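Local coordinates for PH1570-like domain-containing protein (Pyrococcus horikoshii, PDB 2HQ4) that is of unknown function but folds as an alpha-beta protein with several helices and a long antiparallel sheet, at residues Asp38-Leu43 against Glu68-Tyr73. Sequence-based numbering, arbitrary orientation.
Sequences DARKVL and EFWNIY
The side chain of Arg40 lies in the corner formed by Trp70 and Ile72, its methylenes over the indole face and one guanidinium face under the isoleucine methyl. Arg40 CG sits over the middle of the Trp70 ring system, while Arg40 CD makes a CH-pi contact 3.8 Å from the centroid of the Trp70 five-membered ring. Ile72 CD1, at the end of a branch long enough to reach across, lies 3.4 Å from Arg40 CB. Arginine suits the corner by joining an apolar stem to a flat charged end, and a bend at chi3 (-39°) swings that end back to Asp38. Arg40 NE reaches Asp38 OD1 at 2.9 Å and Arg40 NH2 reaches Asp38 OD2 at 3.0 Å, a two-pronged salt bridge that probably helps fix the guanidinium's rotation. Aspartate is short enough for OD1 also to accept from the backbone N of Arg40, closing an Asx turn; the two donors come from opposite faces of the carboxylate plane.

The contact brings the start of helix 40-55, with Ala39 as N-cap, against the end of helix 61-70, where Asn71 takes a positive phi in a Schellman motif, a turn that asparagine tolerates well. A water donates to Trp70 O and accepts only a weak bond from Arg40 NH2. Deeper in, apolar Leu43 packs its CB 3.7 Å from Trp70 CH2. The indole's broad face serves Arg40, and its NE1 hydrogen-bonds to Phe19 O, making burial affordable. Towards solvent, Lys41 extends its aliphatic chain past Ile72, keeping its amine beyond the apolar contact.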
loop_
_atom_site.group_PDB
_atom_site.type_symbol
_atom_site.label_atom_id
_atom_site.label_comp_id
_atom_site.label_asym_id
_atom_site.label_seq_id
_atom_site.Cartn_x
_atom_site.Cartn_y
_atom_site.Cartn_z
ATOM N N ASP A 38 6.525 7.765 -3.357
ATOM C CA ASP A 38 7.173 6.540 -2.897
ATOM C C ASP A 38 6.389 5.940 -1.707
ATOM O O ASP A 38 6.077 6.635 -0.741
ATOM C CB ASP A 38 8.606 6.890 -2.469
ATOM C CG ASP A 38 9.479 5.660 -2.191
ATOM O OD1 ASP A 38 9.082 4.513 -2.472
ATOM O OD2 ASP A 38 10.577 5.862 -1.654
ATOM N N ALA A 39 6.037 4.665 -1.812
ATOM C CA ALA A 39 5.413 3.975 -0.677
ATOM C C ALA A 39 6.202 2.736 -0.283
ATOM O O ALA A 39 5.664 1.844 0.384
ATOM C CB ALA A 39 3.979 3.608 -1.008
ATOM N N ARG A 40 7.474 2.651 -0.666
ATOM C CA ARG A 40 8.215 1.401 -0.389
ATOM C C ARG A 40 8.305 1.005 1.085
ATOM O O ARG A 40 8.252 -0.184 1.415
ATOM C CB ARG A 40 9.561 1.342 -1.121
ATOM C CG ARG A 40 9.402 0.985 -2.657
ATOM C CD ARG A 40 10.653 1.362 -3.492
ATOM N NE ARG A 40 11.198 2.639 -3.016
ATOM C CZ ARG A 40 12.476 2.987 -3.101
ATOM N NH1 ARG A 40 13.350 2.154 -3.662
ATOM N NH2 ARG A 40 12.879 4.149 -2.607
ATOM N N LYS A 41 8.425 1.981 1.981
ATOM C CA LYS A 41 8.492 1.662 3.406
ATOM C C LYS A 41 7.146 1.140 3.980
ATOM O O LYS A 41 7.125 0.364 4.921
ATOM C CB LYS A 41 9.009 2.877 4.213
ATOM C CG LYS A 41 10.523 3.194 3.998
ATOM C CD LYS A 41 10.955 4.297 4.991
ATOM C CE LYS A 41 12.378 4.826 4.685
ATOM N NZ LYS A 41 12.735 5.860 5.718
ATOM N N VAL A 42 6.025 1.621 3.445
ATOM C CA VAL A 42 4.723 1.017 3.792
ATOM C C VAL A 42 4.711 -0.463 3.367
ATOM O O VAL A 42 4.310 -1.348 4.135
ATOM C CB VAL A 42 3.531 1.786 3.113
ATOM C CG1 VAL A 42 2.184 1.098 3.451
ATOM C CG2 VAL A 42 3.543 3.234 3.580
ATOM N N LEU A 43 5.209 -0.753 2.171
ATOM C CA LEU A 43 5.223 -2.139 1.707
ATOM C C LEU A 43 6.159 -3.003 2.588
ATOM O O LEU A 43 5.827 -4.148 2.972
ATOM C CB LEU A 43 5.583 -2.171 0.215
ATOM C CG LEU A 43 4.371 -2.131 -0.760
ATOM C CD1 LEU A 43 3.382 -1.000 -0.497
ATOM C CD2 LEU A 43 4.933 -2.054 -2.145
ATOM N N GLU A 68 17.092 -4.963 1.139
ATOM C CA GLU A 68 18.280 -5.094 0.297
ATOM C C GLU A 68 17.907 -4.832 -1.173
ATOM O O GLU A 68 18.556 -4.025 -1.857
ATOM C CB GLU A 68 18.920 -6.487 0.502
ATOM C CG GLU A 68 20.460 -6.537 0.362
ATOM C CD GLU A 68 21.045 -7.899 0.772
ATOM O OE1 GLU A 68 20.293 -8.925 0.733
ATOM O OE2 GLU A 68 22.253 -7.947 1.164
ATOM N N PHE A 69 16.828 -5.469 -1.640
ATOM C CA PHE A 69 16.314 -5.258 -2.988
ATOM C C PHE A 69 16.015 -3.781 -3.307
ATOM O O PHE A 69 16.418 -3.280 -4.374
ATOM C CB PHE A 69 15.073 -6.126 -3.230
ATOM C CG PHE A 69 14.478 -5.958 -4.598
ATOM C CD1 PHE A 69 15.160 -6.400 -5.721
ATOM C CD2 PHE A 69 13.240 -5.346 -4.758
ATOM C CE1 PHE A 69 14.618 -6.256 -7.008
ATOM C CE2 PHE A 69 12.692 -5.185 -6.020
ATOM C CZ PHE A 69 13.384 -5.655 -7.162
ATOM N N TRP A 70 15.323 -3.100 -2.395
ATOM C CA TRP A 70 14.942 -1.711 -2.608
ATOM C C TRP A 70 16.003 -0.686 -2.157
ATOM O O TRP A 70 15.818 0.520 -2.355
ATOM C CB TRP A 70 13.619 -1.412 -1.901
ATOM C CG TRP A 70 12.403 -1.930 -2.633
ATOM C CD1 TRP A 70 12.223 -2.027 -3.986
ATOM C CD2 TRP A 70 11.194 -2.389 -2.037
ATOM N NE1 TRP A 70 10.965 -2.527 -4.268
ATOM C CE2 TRP A 70 10.316 -2.758 -3.087
ATOM C CE3 TRP A 70 10.766 -2.529 -0.713
ATOM C CZ2 TRP A 70 9.025 -3.252 -2.853
ATOM C CZ3 TRP A 70 9.468 -3.036 -0.483
ATOM C CH2 TRP A 70 8.631 -3.398 -1.557
ATOM N N ASN A 71 17.086 -1.186 -1.548
ATOM C CA ASN A 71 18.152 -0.368 -0.933
ATOM C C ASN A 71 17.576 0.665 0.044
ATOM O O ASN A 71 17.770 1.879 -0.087
ATOM C CB ASN A 71 19.057 0.274 -2.014
ATOM C CG ASN A 71 20.323 0.936 -1.409
ATOM O OD1 ASN A 71 20.824 0.502 -0.366
ATOM N ND2 ASN A 71 20.803 2.005 -2.045
ATOM N N ILE A 72 16.841 0.173 1.030
ATOM C CA ILE A 72 16.173 1.031 1.971
ATOM C C ILE A 72 16.603 0.662 3.392
ATOM O O ILE A 72 16.691 -0.515 3.731
ATOM C CB ILE A 72 14.630 0.916 1.826
ATOM C CG1 ILE A 72 14.157 1.622 0.567
ATOM C CG2 ILE A 72 13.909 1.547 3.021
ATOM C CD1 ILE A 72 12.650 1.405 0.302
ATOM N N TYR A 73 16.870 1.685 4.197
ATOM C CA TYR A 73 17.158 1.526 5.612
ATOM C C TYR A 73 15.879 1.644 6.424
ATOM O O TYR A 73 15.163 2.653 6.362
ATOM C CB TYR A 73 18.226 2.548 6.081
ATOM C CG TYR A 73 18.762 2.256 7.466
ATOM C CD1 TYR A 73 19.821 1.358 7.658
ATOM C CD2 TYR A 73 18.192 2.863 8.602
ATOM C CE1 TYR A 73 20.314 1.067 8.966
ATOM C CE2 TYR A 73 18.661 2.582 9.901
ATOM C CZ TYR A 73 19.724 1.685 10.079
ATOM O OH TYR A 73 20.193 1.415 11.377
HETATM O O HOH W 1 16.283 3.585 -2.316
#